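Local coordinates for protein fatty acid amide hydrolase (Candida albicans, PDB 6KVR) that probably hydrolyses amides of monocarboxylic acids to the carboxylate and ammonia, as a serine hydrolase of the amidase signature family, at residues Asp12-Tyr17 against Trp421-Gly426; Glu123-Glu128 against Met161-Lys166; Ile153-Lys158 against Ala195-Arg200; Gln203-Met208 against Pro414-Thr419. All blocks are in the same frame, centred on the assembly; numbering follows the deposited sequence.

Interaction 1. Residues Asp12-Tyr17 against Trp421-Gly426; sequences DPLDKY and WNLNYG
An Asx turn in the N-terminal loop ahead of helix 20-40 is fastened here to the C-terminal end of helix 417-423, where D12 meets N424 and L423. The backbone N of D12 donates to OD1 of N424 over 2.9 Å, with an N-H...O angle of 151°, and it approaches from above the amide carbonyl plane. The same OD1 also accepts from the backbone N of K11, while ND2 of N424 is held by the carbonyl of K420 in the helix, which fixes the rotation of the amide. The turn itself is closed by OD2 of D12, which accepts from the backbone N of L14 at 2.9 Å. The other carboxylate oxygen, OD1 of D12, takes the hydroxyl of Y17 on its syn side, at 2.7 Å from Y17 OH, and a further bond from N401. With CG of D12 anti to the backbone N (chi1 -175°), the carboxylate is turned toward L14 N and Y17 OH. L423 supplies the apolar part of the joint: its CD1 branch touches two side chains of the loop, 3.7 Å from CD2 of L14 and 3.7 Å from CE2 of Y17.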
loop_
_atom_site.group_PDB
_atom_site.type_symbol
_atom_site.label_atom_id
_atom_site.label_comp_id
_atom_site.label_asym_id
_atom_site.label_seq_id
_atom_site.Cartn_x
_atom_site.Cartn_y
_atom_site.Cartn_z
ATOM N N ASP A 12 18.885 23.565 -7.017
ATOM C CA ASP A 12 18.135 24.404 -6.085
ATOM C C ASP A 12 19.071 25.552 -5.728
ATOM O O ASP A 12 20.181 25.305 -5.210
ATOM C CB ASP A 12 17.693 23.600 -4.853
ATOM C CG ASP A 12 16.799 24.403 -3.882
ATOM O OD1 ASP A 12 15.921 23.774 -3.219
ATOM O OD2 ASP A 12 16.960 25.646 -3.777
ATOM N N PRO A 13 18.698 26.803 -5.998
ATOM C CA PRO A 13 19.619 27.913 -5.711
ATOM C C PRO A 13 19.841 28.146 -4.226
ATOM O O PRO A 13 20.855 28.756 -3.860
ATOM C CB PRO A 13 18.946 29.119 -6.386
ATOM C CG PRO A 13 17.488 28.756 -6.491
ATOM C CD PRO A 13 17.447 27.254 -6.642
ATOM N N LEU A 14 18.942 27.669 -3.361
ATOM C CA LEU A 14 19.143 27.722 -1.910
ATOM C C LEU A 14 19.192 29.163 -1.387
ATOM O O LEU A 14 19.939 29.480 -0.459
ATOM C CB LEU A 14 20.410 26.964 -1.503
ATOM C CG LEU A 14 20.589 25.493 -1.904
ATOM C CD1 LEU A 14 21.997 25.065 -1.559
ATOM C CD2 LEU A 14 19.570 24.584 -1.211
ATOM N N ASP A 15 18.394 30.054 -1.975
ATOM C CA ASP A 15 18.454 31.468 -1.626
ATOM C C ASP A 15 17.266 31.950 -0.801
ATOM O O ASP A 15 17.216 33.134 -0.457
ATOM C CB ASP A 15 18.588 32.324 -2.894
ATOM C CG ASP A 15 17.485 32.062 -3.906
ATOM O OD1 ASP A 15 16.569 31.256 -3.631
ATOM O OD2 ASP A 15 17.530 32.681 -4.991
ATOM N N LYS A 16 16.315 31.084 -0.477
ATOM C CA LYS A 16 15.162 31.454 0.331
ATOM C C LYS A 16 15.062 30.564 1.559
ATOM O O LYS A 16 13.962 30.214 1.997
ATOM C CB LYS A 16 13.866 31.376 -0.484
ATOM C CG LYS A 16 13.773 32.376 -1.647
ATOM C CD LYS A 16 12.369 32.430 -2.302
ATOM C CE LYS A 16 11.943 31.070 -2.884
ATOM N NZ LYS A 16 10.924 31.168 -3.986
ATOM N N TYR A 17 16.212 30.178 2.127
ATOM C CA TYR A 17 16.262 29.297 3.293
ATOM C C TYR A 17 16.873 29.984 4.507
ATOM O O TYR A 17 16.268 29.978 5.580
ATOM C CB TYR A 17 17.091 28.036 2.996
ATOM C CG TYR A 17 16.504 27.059 2.011
ATOM C CD1 TYR A 17 16.555 27.304 0.649
ATOM C CD2 TYR A 17 15.956 25.860 2.441
ATOM C CE1 TYR A 17 16.051 26.407 -0.259
ATOM C CE2 TYR A 17 15.435 24.938 1.536
ATOM C CZ TYR A 17 15.486 25.223 0.185
ATOM O OH TYR A 17 14.986 24.329 -0.734
ATOM N N TRP A 421 23.501 19.308 -0.154
ATOM C CA TRP A 421 23.657 18.160 -1.034
ATOM C C TRP A 421 22.302 17.524 -1.373
ATOM O O TRP A 421 21.981 17.320 -2.549
ATOM C CB TRP A 421 24.606 17.147 -0.373
ATOM C CG TRP A 421 24.782 15.898 -1.148
ATOM C CD1 TRP A 421 24.217 14.680 -0.879
ATOM C CD2 TRP A 421 25.544 15.728 -2.354
ATOM N NE1 TRP A 421 24.598 13.760 -1.830
ATOM C CE2 TRP A 421 25.402 14.379 -2.752
ATOM C CE3 TRP A 421 26.334 16.580 -3.130
ATOM C CZ2 TRP A 421 26.038 13.861 -3.887
ATOM C CZ3 TRP A 421 26.959 16.068 -4.262
ATOM C CH2 TRP A 421 26.806 14.723 -4.630
ATOM N N ASN A 422 21.494 17.185 -0.358
ATOM C CA ASN A 422 20.263 16.452 -0.663
ATOM C C ASN A 422 19.175 17.355 -1.233
ATOM O O ASN A 422 18.293 16.865 -1.947
ATOM C CB ASN A 422 19.739 15.700 0.578
ATOM C CG ASN A 422 18.971 16.591 1.534
ATOM O OD1 ASN A 422 17.815 16.977 1.284
ATOM N ND2 ASN A 422 19.599 16.916 2.648
ATOM N N LEU A 423 19.227 18.662 -0.954
ATOM C CA LEU A 423 18.301 19.583 -1.605
ATOM C C LEU A 423 18.557 19.680 -3.102
ATOM O O LEU A 423 17.666 20.114 -3.838
ATOM C CB LEU A 423 18.384 20.966 -0.953
ATOM C CG LEU A 423 17.808 20.964 0.471
ATOM C CD1 LEU A 423 18.015 22.305 1.181
ATOM C CD2 LEU A 423 16.325 20.562 0.449
ATOM N N ASN A 424 19.727 19.250 -3.582
ATOM C CA ASN A 424 20.019 19.262 -5.014
ATOM C C ASN A 424 19.925 17.876 -5.663
ATOM O O ASN A 424 20.361 17.710 -6.810
ATOM C CB ASN A 424 21.405 19.870 -5.251
ATOM C CG ASN A 424 21.376 21.393 -5.206
ATOM O OD1 ASN A 424 21.223 22.050 -6.248
ATOM N ND2 ASN A 424 21.481 21.960 -3.998
ATOM N N TYR A 425 19.293 16.908 -4.983
ATOM C CA TYR A 425 19.341 15.499 -5.393
ATOM C C TYR A 425 18.751 15.231 -6.776
ATOM O O TYR A 425 19.367 14.532 -7.597
ATOM C CB TYR A 425 18.617 14.636 -4.373
ATOM C CG TYR A 425 19.597 13.857 -3.574
ATOM C CD1 TYR A 425 20.881 13.655 -4.059
ATOM C CD2 TYR A 425 19.260 13.335 -2.332
ATOM C CE1 TYR A 425 21.812 12.941 -3.339
ATOM C CE2 TYR A 425 20.189 12.630 -1.593
ATOM C CZ TYR A 425 21.468 12.441 -2.101
ATOM O OH TYR A 425 22.399 11.724 -1.378
ATOM N N GLY A 426 17.528 15.652 -7.025
ATOM C CA GLY A 426 16.924 15.142 -8.259
ATOM C C GLY A 426 16.908 16.257 -9.289
ATOM O O GLY A 426 17.944 16.592 -9.877
#

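Interaction 2. Residues Glu123-Glu128 against Met161-Lys166; sequences ELFIDE and MNYKDK
The ammonium group of K166 sits over the centre of one face of the F125 ring, a cation-pi contact in which NZ of K166 lies 3.3 Å from the F125 centroid and only 8° off the ring normal. CE of K166 follows over the same face as a CH-pi contact. From the ring, NZ of K166 reaches OE1 of E128 at 2.8 Å, a salt bridge that meets the carboxylate on its syn side, though well out of its plane. The lysine chain is extended as far as CE and turns at the last torsion (chi4 141°), bringing NZ to both the ring and the carboxylate. F125 also presents its edge to the face of Y163, an edge-to-face pair with centroids 5.2 Å apart and planes at 60°. A water links E128 and Y163, donating to OE1 of E128 over a distance so short that its exact length is doubtful, and lying 2.6 Å from OH of Y163.

F125 is the N-cap residue of helix 126-143, directly after edge strand 123-124 of the central mixed sheet, and E128 lies in the first turn of that helix. Across from them, Y163 and K166 are the first and last residues of a type II beta turn, closed by the bond from K166 N to Y163 O. At the base of the lysine, OE2 of E123 passes 3.7 Å from CD of K166, but its carboxylate is engaged in a salt bridge with R200. H183 packs edge-to-face with Y163, and its ND1 accepts from the backbone N of K164.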
loop_
_atom_site.group_PDB
_atom_site.type_symbol
_atom_site.label_atom_id
_atom_site.label_comp_id
_atom_site.label_asym_id
_atom_site.label_seq_id
_atom_site.Cartn_x
_atom_site.Cartn_y
_atom_site.Cartn_z
ATOM N N GLU A 123 18.175 14.131 23.864
ATOM C CA GLU A 123 17.408 14.309 25.084
ATOM C C GLU A 123 17.704 13.126 25.988
ATOM O O GLU A 123 17.758 11.980 25.532
ATOM C CB GLU A 123 15.896 14.408 24.813
ATOM C CG GLU A 123 15.391 15.822 24.494
ATOM C CD GLU A 123 13.873 15.991 24.694
ATOM O OE1 GLU A 123 13.388 17.153 24.726
ATOM O OE2 GLU A 123 13.169 14.959 24.809
ATOM N N LEU A 124 17.913 13.412 27.266
ATOM C CA LEU A 124 18.159 12.388 28.266
ATOM C C LEU A 124 17.168 12.589 29.393
ATOM O O LEU A 124 16.949 13.721 29.827
ATOM C CB LEU A 124 19.579 12.484 28.803
ATOM C CG LEU A 124 20.650 11.623 28.155
ATOM C CD1 LEU A 124 22.006 11.986 28.772
ATOM C CD2 LEU A 124 20.308 10.178 28.396
ATOM N N PHE A 125 16.541 11.509 29.842
ATOM C CA PHE A 125 15.623 11.628 30.968
ATOM C C PHE A 125 15.739 10.349 31.800
ATOM O O PHE A 125 14.799 9.547 31.909
ATOM C CB PHE A 125 14.177 11.923 30.548
ATOM C CG PHE A 125 13.734 11.283 29.254
ATOM C CD1 PHE A 125 14.050 11.855 28.023
ATOM C CD2 PHE A 125 12.931 10.151 29.271
ATOM C CE1 PHE A 125 13.594 11.277 26.813
ATOM C CE2 PHE A 125 12.471 9.566 28.086
ATOM C CZ PHE A 125 12.808 10.130 26.851
ATOM N N ILE A 126 16.921 10.188 32.418
ATOM C CA ILE A 126 17.224 8.974 33.175
ATOM C C ILE A 126 16.297 8.853 34.375
ATOM O O ILE A 126 15.854 7.752 34.726
ATOM C CB ILE A 126 18.710 8.970 33.599
ATOM C CG1 ILE A 126 19.631 9.050 32.375
ATOM C CG2 ILE A 126 19.044 7.735 34.429
ATOM C CD1 ILE A 126 19.349 8.002 31.322
ATOM N N ASP A 127 15.987 9.984 35.023
ATOM C CA ASP A 127 15.112 9.973 36.193
ATOM C C ASP A 127 13.714 9.459 35.844
ATOM O O ASP A 127 13.161 8.604 36.553
ATOM C CB ASP A 127 15.046 11.375 36.800
ATOM C CG ASP A 127 14.664 12.442 35.773
ATOM O OD1 ASP A 127 14.392 13.606 36.175
ATOM O OD2 ASP A 127 14.641 12.123 34.561
ATOM N N GLU A 128 13.125 9.961 34.748
ATOM C CA GLU A 128 11.831 9.437 34.327
ATOM C C GLU A 128 11.936 7.969 33.967
ATOM O O GLU A 128 11.026 7.185 34.253
ATOM C CB GLU A 128 11.293 10.225 33.139
ATOM C CG GLU A 128 11.092 11.707 33.386
ATOM C CD GLU A 128 10.681 12.426 32.115
ATOM O OE1 GLU A 128 9.910 11.834 31.332
ATOM O OE2 GLU A 128 11.137 13.564 31.888
HETATM N N MSE A 161 10.251 10.963 16.361
HETATM C CA MSE A 161 8.966 10.370 16.732
HETATM C C MSE A 161 8.322 11.125 17.882
HETATM O O MSE A 161 8.983 11.416 18.879
HETATM C CB MSE A 161 9.126 8.896 17.120
HETATM C CG MSE A 161 9.642 8.020 16.006
HETATM SE SE MSE A 161 9.873 6.144 16.561
HETATM C CE MSE A 161 11.410 6.429 17.688
ATOM N N ASN A 162 7.032 11.425 17.742
ATOM C CA ASN A 162 6.283 12.083 18.810
ATOM C C ASN A 162 6.519 11.381 20.138
ATOM O O ASN A 162 6.315 10.169 20.258
ATOM C CB ASN A 162 4.772 12.078 18.515
ATOM C CG ASN A 162 4.353 13.158 17.542
ATOM O OD1 ASN A 162 5.150 14.025 17.184
ATOM N ND2 ASN A 162 3.087 13.120 17.119
ATOM N N TYR A 163 6.939 12.147 21.131
ATOM C CA TYR A 163 6.991 11.684 22.508
ATOM C C TYR A 163 6.095 12.604 23.321
ATOM O O TYR A 163 6.251 13.832 23.267
ATOM C CB TYR A 163 8.427 11.695 23.064
ATOM C CG TYR A 163 8.590 10.871 24.329
ATOM C CD1 TYR A 163 8.156 11.356 25.553
ATOM C CD2 TYR A 163 9.172 9.601 24.291
ATOM C CE1 TYR A 163 8.306 10.613 26.706
ATOM C CE2 TYR A 163 9.318 8.842 25.442
ATOM C CZ TYR A 163 8.887 9.362 26.648
ATOM O OH TYR A 163 9.014 8.627 27.799
ATOM N N LYS A 164 5.176 12.008 24.081
ATOM C CA LYS A 164 4.169 12.773 24.805
ATOM C C LYS A 164 4.808 13.808 25.722
ATOM O O LYS A 164 5.682 13.490 26.532
ATOM C CB LYS A 164 3.289 11.826 25.612
ATOM C CG LYS A 164 2.585 12.471 26.775
ATOM C CD LYS A 164 1.630 11.494 27.433
ATOM C CE LYS A 164 0.874 12.175 28.570
ATOM N NZ LYS A 164 -0.411 11.488 28.887
ATOM N N ASP A 165 4.380 15.061 25.557
ATOM C CA ASP A 165 4.737 16.178 26.419
ATOM C C ASP A 165 6.210 16.539 26.330
ATOM O O ASP A 165 6.755 17.119 27.263
ATOM C CB ASP A 165 4.348 15.918 27.873
ATOM C CG ASP A 165 2.843 15.836 28.048
ATOM O OD1 ASP A 165 2.144 16.543 27.290
ATOM O OD2 ASP A 165 2.361 15.063 28.911
ATOM N N LYS A 166 6.861 16.245 25.209
ATOM C CA LYS A 166 8.251 16.630 25.015
ATOM C C LYS A 166 8.436 17.225 23.631
ATOM O O LYS A 166 7.721 16.873 22.688
ATOM C CB LYS A 166 9.186 15.451 25.211
ATOM C CG LYS A 166 9.508 15.232 26.659
ATOM C CD LYS A 166 10.303 13.972 26.876
ATOM C CE LYS A 166 10.713 13.851 28.343
ATOM N NZ LYS A 166 10.556 12.427 28.645
HETATM O O HOH W 1 9.035 9.824 30.104
#

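Interaction 3. Residues Ile153-Lys158 against Ala195-Arg200; sequences IPISLK and AVFYVR
A single water is gripped by three backbone groups where the two segments part: it donates to O of I155 and to O of V199, each 2.7 Å away, and accepts from N of Y198 at 2.9 Å. It fills the break between an isolated bridge and the pairing of neighbouring parallel strands 155-158 and 199-201 of the central mixed sheet. In the bridge, which precedes both strands, P154 lies against V196: V196 N donates to I153 O and I155 N donates to V196 O, both at 3.0 Å. Within the strands L157 pairs with R200 in parallel register, shifted by one residue, and here the bond from L157 N to V199 O is long and weak.

Side chains pack on both sides of the paired backbones. CD1 of L157 lies over one face of the F197 ring, 3.8 Å from its centroid, a CH-pi contact in which the two side chains cross at about a right angle; helix 185-192 covers them through T187. The uncommon chi1 of 57° sets CG of Y198 between the backbone N and carbonyl carbon and brings the ring edge to the P154-I155 backbone, with CE1 of Y198 3.5 Å from CB of P154; its hydroxyl bonds to the carbonyl of G245.

K158, predicted to belong to the charge relay system, ends the first segment, and its NZ bonds to the hydroxyls of S233 and S252. The R200 guanidinium bonds through NH2 to the carbonyl of E159 and pairs through NH1 with E123. A second water, 2.7 Å from K158 O, accepts from NE of R200.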
loop_
_atom_site.group_PDB
_atom_site.type_symbol
_atom_site.label_atom_id
_atom_site.label_comp_id
_atom_site.label_asym_id
_atom_site.label_seq_id
_atom_site.Cartn_x
_atom_site.Cartn_y
_atom_site.Cartn_z
ATOM N N ILE A 153 12.359 -3.699 29.259
ATOM C CA ILE A 153 13.411 -3.692 28.253
ATOM C C ILE A 153 13.704 -2.213 27.885
ATOM O O ILE A 153 12.801 -1.561 27.342
ATOM C CB ILE A 153 13.023 -4.514 27.021
ATOM C CG1 ILE A 153 12.946 -5.991 27.399
ATOM C CG2 ILE A 153 14.052 -4.376 25.920
ATOM C CD1 ILE A 153 14.203 -6.501 28.132
ATOM N N PRO A 154 14.886 -1.702 28.177
ATOM C CA PRO A 154 15.200 -0.292 27.832
ATOM C C PRO A 154 15.462 -0.113 26.345
ATOM O O PRO A 154 16.375 -0.719 25.772
ATOM C CB PRO A 154 16.457 0.006 28.665
ATOM C CG PRO A 154 16.571 -1.108 29.652
ATOM C CD PRO A 154 15.950 -2.310 28.984
ATOM N N ILE A 155 14.678 0.765 25.721
ATOM C CA ILE A 155 14.652 0.934 24.274
ATOM C C ILE A 155 14.917 2.401 23.970
ATOM O O ILE A 155 14.328 3.283 24.603
ATOM C CB ILE A 155 13.309 0.450 23.691
ATOM C CG1 ILE A 155 13.239 -1.081 23.778
ATOM C CG2 ILE A 155 13.096 0.936 22.252
ATOM C CD1 ILE A 155 12.076 -1.703 23.043
ATOM N N SER A 156 15.842 2.659 23.045
ATOM C CA SER A 156 16.141 4.016 22.614
ATOM C C SER A 156 15.293 4.388 21.397
ATOM O O SER A 156 14.939 3.537 20.579
ATOM C CB SER A 156 17.626 4.165 22.284
ATOM O OG SER A 156 18.021 3.190 21.337
ATOM N N LEU A 157 14.990 5.677 21.276
ATOM C CA LEU A 157 13.989 6.181 20.341
ATOM C C LEU A 157 14.581 7.314 19.512
ATOM O O LEU A 157 15.190 8.241 20.058
ATOM C CB LEU A 157 12.757 6.677 21.091
ATOM C CG LEU A 157 11.983 5.651 21.919
ATOM C CD1 LEU A 157 11.035 6.367 22.827
ATOM C CD2 LEU A 157 11.243 4.653 21.025
ATOM N N LYS A 158 14.424 7.225 18.192
ATOM C CA LYS A 158 14.813 8.334 17.329
ATOM C C LYS A 158 13.981 9.559 17.693
ATOM O O LYS A 158 12.778 9.446 17.950
ATOM C CB LYS A 158 14.620 7.943 15.862
ATOM C CG LYS A 158 15.265 8.857 14.835
ATOM C CD LYS A 158 14.983 8.341 13.422
ATOM C CE LYS A 158 15.472 9.329 12.358
ATOM N NZ LYS A 158 15.638 8.693 11.006
ATOM N N ALA A 195 7.988 -1.604 27.420
ATOM C CA ALA A 195 9.340 -1.078 27.270
ATOM C C ALA A 195 9.570 0.117 28.194
ATOM O O ALA A 195 8.634 0.755 28.671
ATOM C CB ALA A 195 9.604 -0.680 25.822
ATOM N N VAL A 196 10.844 0.418 28.443
ATOM C CA VAL A 196 11.244 1.517 29.318
ATOM C C VAL A 196 12.022 2.526 28.482
ATOM O O VAL A 196 12.938 2.144 27.742
ATOM C CB VAL A 196 12.099 1.024 30.505
ATOM C CG1 VAL A 196 12.555 2.199 31.355
ATOM C CG2 VAL A 196 11.331 -0.002 31.359
ATOM N N PHE A 197 11.670 3.809 28.612
ATOM C CA PHE A 197 12.247 4.886 27.805
ATOM C C PHE A 197 13.061 5.844 28.660
ATOM O O PHE A 197 12.724 6.101 29.817
ATOM C CB PHE A 197 11.162 5.693 27.089
ATOM C CG PHE A 197 10.262 4.867 26.217
ATOM C CD1 PHE A 197 10.781 3.899 25.368
ATOM C CD2 PHE A 197 8.890 5.079 26.226
ATOM C CE1 PHE A 197 9.935 3.150 24.534
ATOM C CE2 PHE A 197 8.043 4.340 25.396
ATOM C CZ PHE A 197 8.562 3.381 24.562
ATOM N N TYR A 198 14.100 6.429 28.052
ATOM C CA TYR A 198 15.029 7.268 28.801
ATOM C C TYR A 198 15.911 8.149 27.920
ATOM O O TYR A 198 16.462 9.133 28.416
ATOM C CB TYR A 198 15.924 6.395 29.703
ATOM C CG TYR A 198 16.715 5.336 28.963
ATOM C CD1 TYR A 198 16.077 4.260 28.353
ATOM C CD2 TYR A 198 18.093 5.424 28.852
ATOM C CE1 TYR A 198 16.797 3.299 27.667
ATOM C CE2 TYR A 198 18.819 4.467 28.166
ATOM C CZ TYR A 198 18.169 3.403 27.589
ATOM O OH TYR A 198 18.886 2.444 26.918
ATOM N N VAL A 199 16.075 7.815 26.635
ATOM C CA VAL A 199 16.951 8.573 25.736
ATOM C C VAL A 199 16.321 8.681 24.345
ATOM O O VAL A 199 15.730 7.720 23.835
ATOM C CB VAL A 199 18.358 7.940 25.641
ATOM C CG1 VAL A 199 18.278 6.508 25.145
ATOM C CG2 VAL A 199 19.256 8.747 24.730
ATOM N N ARG A 200 16.446 9.860 23.736
ATOM C CA ARG A 200 16.021 10.100 22.364
ATOM C C ARG A 200 17.240 10.576 21.594
ATOM O O ARG A 200 17.945 11.488 22.048
ATOM C CB ARG A 200 14.879 11.133 22.286
ATOM C CG ARG A 200 13.599 10.656 22.988
ATOM C CD ARG A 200 12.601 11.780 23.204
ATOM N NE ARG A 200 11.955 12.142 21.952
ATOM C CZ ARG A 200 11.311 13.283 21.750
ATOM N NH1 ARG A 200 11.201 14.187 22.705
ATOM N NH2 ARG A 200 10.737 13.506 20.567
HETATM O O HOH W 2 14.237 5.911 25.207
HETATM O O HOH W 3 11.155 10.177 20.008
#

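Interaction 4. Residues Gln203-Met208 against Pro414-Thr419; sequences QPQTLM and PLTKLT
This is a polar contact, largely made by one amide: the side chain of Q205, in the loop after strand 199-201, reaches across to the start of helix 417-423. Its OE1 accepts two hydrogen bonds, both in the plane of the carbonyl and on lone pairs. T419 OG1 donates to Q205 OE1 over 2.7 Å, and the backbone N of T416 donates to the same OE1 at 2.9 Å with a nearly straight N-H...O angle of 166°. The other end of the amide, NE2 of Q205, gives a bond of 3.0 Å to the carbonyl O of P414, which lies in the amide plane, and it is held further by the carboxylate of E413. Bonds at both ends keep the amide group from rotating. CG stands anti to the backbone N (chi1 171°) and the chain is extended, which carries the amide out to the other segment.

T416 is the N-cap residue of the helix, and T419 lies in its first turn, so the glutamine spans the N-terminal entry of the helix. On the loop side T206 forms an ST turn, its OG1 accepting from the backbone N of M208. The CG2 methyl of T206 packs 3.6 Å from CG2 of T419, beside the hydroxyl that Q205 engages, and H209 is a further partner of that hydroxyl.

L207, the middle residue of this turn, is a predicted substrate-binding residue. Beyond it, a water bridges the two segments by donating to O of M208 at 2.8 Å and to O of L418 at 3.0 Å.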
loop_
_atom_site.group_PDB
_atom_site.type_symbol
_atom_site.label_atom_id
_atom_site.label_comp_id
_atom_site.label_asym_id
_atom_site.label_seq_id
_atom_site.Cartn_x
_atom_site.Cartn_y
_atom_site.Cartn_z
ATOM N N GLN A 203 19.821 12.967 14.958
ATOM C CA GLN A 203 19.454 12.845 13.557
ATOM C C GLN A 203 19.931 14.108 12.854
ATOM O O GLN A 203 20.058 15.155 13.491
ATOM C CB GLN A 203 17.937 12.681 13.405
ATOM C CG GLN A 203 17.202 13.912 13.895
ATOM C CD GLN A 203 15.907 13.603 14.599
ATOM O OE1 GLN A 203 15.435 12.460 14.607
ATOM N NE2 GLN A 203 15.326 14.624 15.215
ATOM N N PRO A 204 20.219 14.040 11.570
ATOM C CA PRO A 204 20.638 15.244 10.848
ATOM C C PRO A 204 19.484 16.203 10.591
ATOM O O PRO A 204 18.316 15.813 10.539
ATOM C CB PRO A 204 21.176 14.684 9.529
ATOM C CG PRO A 204 20.348 13.408 9.345
ATOM C CD PRO A 204 20.290 12.832 10.737
ATOM N N GLN A 205 19.837 17.479 10.424
ATOM C CA GLN A 205 18.936 18.445 9.809
ATOM C C GLN A 205 18.445 17.942 8.446
ATOM O O GLN A 205 19.245 17.499 7.610
ATOM C CB GLN A 205 19.682 19.775 9.677
ATOM C CG GLN A 205 18.997 20.863 8.880
ATOM C CD GLN A 205 20.002 21.944 8.466
ATOM O OE1 GLN A 205 20.800 21.750 7.544
ATOM N NE2 GLN A 205 19.974 23.071 9.156
ATOM N N THR A 206 17.125 18.018 8.234
ATOM C CA THR A 206 16.305 17.573 7.091
ATOM C C THR A 206 16.024 16.074 7.124
ATOM O O THR A 206 15.164 15.615 6.361
ATOM C CB THR A 206 16.877 17.909 5.689
ATOM O OG1 THR A 206 17.940 17.003 5.338
ATOM C CG2 THR A 206 17.376 19.353 5.590
ATOM N N LEU A 207 16.704 15.292 7.968
ATOM C CA LEU A 207 16.546 13.834 8.030
ATOM C C LEU A 207 16.948 13.155 6.730
ATOM O O LEU A 207 16.521 12.045 6.462
ATOM C CB LEU A 207 15.108 13.422 8.377
ATOM C CG LEU A 207 14.502 14.093 9.600
ATOM C CD1 LEU A 207 13.109 13.529 9.904
ATOM C CD2 LEU A 207 15.436 13.939 10.784
HETATM N N MSE A 208 17.724 13.819 5.889
HETATM C CA MSE A 208 18.128 13.261 4.603
HETATM C C MSE A 208 19.652 13.321 4.444
HETATM O O MSE A 208 20.170 13.796 3.432
HETATM C CB MSE A 208 17.427 14.017 3.459
HETATM C CG MSE A 208 15.900 13.887 3.459
HETATM SE SE MSE A 208 15.466 11.984 3.022
HETATM C CE MSE A 208 15.739 12.141 1.044
ATOM N N PRO A 414 21.007 27.974 9.677
ATOM C CA PRO A 414 22.015 27.804 8.620
ATOM C C PRO A 414 21.978 26.396 8.033
ATOM O O PRO A 414 21.822 25.403 8.748
ATOM C CB PRO A 414 23.348 28.084 9.337
ATOM C CG PRO A 414 23.066 27.912 10.792
ATOM C CD PRO A 414 21.621 28.268 10.990
ATOM N N LEU A 415 22.131 26.326 6.716
ATOM C CA LEU A 415 22.106 25.049 6.016
ATOM C C LEU A 415 23.399 24.269 6.241
ATOM O O LEU A 415 24.501 24.802 6.088
ATOM C CB LEU A 415 21.887 25.286 4.528
ATOM C CG LEU A 415 20.492 25.834 4.195
ATOM C CD1 LEU A 415 20.333 25.988 2.700
ATOM C CD2 LEU A 415 19.407 24.926 4.746
ATOM N N THR A 416 23.254 23.004 6.616
ATOM C CA THR A 416 24.374 22.076 6.722
ATOM C C THR A 416 24.885 21.680 5.327
ATOM O O THR A 416 24.177 21.789 4.319
ATOM C CB THR A 416 23.899 20.873 7.542
ATOM O OG1 THR A 416 23.950 21.205 8.945
ATOM C CG2 THR A 416 24.640 19.599 7.228
ATOM N N LYS A 417 26.142 21.235 5.271
ATOM C CA LYS A 417 26.747 20.845 3.997
ATOM C C LYS A 417 25.958 19.727 3.311
ATOM O O LYS A 417 25.641 19.812 2.117
ATOM C CB LYS A 417 28.201 20.410 4.217
ATOM C CG LYS A 417 28.865 19.880 2.950
ATOM C CD LYS A 417 30.238 19.290 3.213
ATOM C CE LYS A 417 30.622 18.351 2.077
ATOM N NZ LYS A 417 31.817 17.555 2.423
ATOM N N LEU A 418 25.660 18.654 4.036
ATOM C CA LEU A 418 24.932 17.570 3.379
ATOM C C LEU A 418 23.463 17.903 3.171
ATOM O O LEU A 418 22.782 17.169 2.452
ATOM C CB LEU A 418 25.086 16.253 4.158
ATOM C CG LEU A 418 26.506 15.668 4.042
ATOM C CD1 LEU A 418 26.636 14.279 4.672
ATOM C CD2 LEU A 418 26.995 15.662 2.569
ATOM N N THR A 419 22.973 18.999 3.757
ATOM C CA THR A 419 21.613 19.458 3.485
ATOM C C THR A 419 21.548 20.113 2.114
ATOM O O THR A 419 20.652 19.812 1.316
ATOM C CB THR A 419 21.154 20.431 4.577
ATOM O OG1 THR A 419 20.745 19.692 5.731
ATOM C CG2 THR A 419 19.998 21.291 4.118
HETATM O O HOH W 4 22.676 14.217 2.346
#

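Overall arrangement
Interactions 2 and 3 lie side by side, with centres 9 Å apart, and share the edge of the central sheet: strands 123-124 and 199-201 are neighbours in it, and F125 N of interaction 2 probably bonds to Y198 O of interaction 3. Interactions 1 and 4, with centres 11 Å apart, occupy the two ends of helix 417-423 and touch where N422 ND2 probably bonds to T206 OG1. The pairs meet through K158 and Q203, whose side chains pack together between interactions 3 and 4. K158 belongs to the predicted charge relay, and the side chain of M208 in interaction 4 lies about 6 Å from that of S257, the predicted acyl-ester serine.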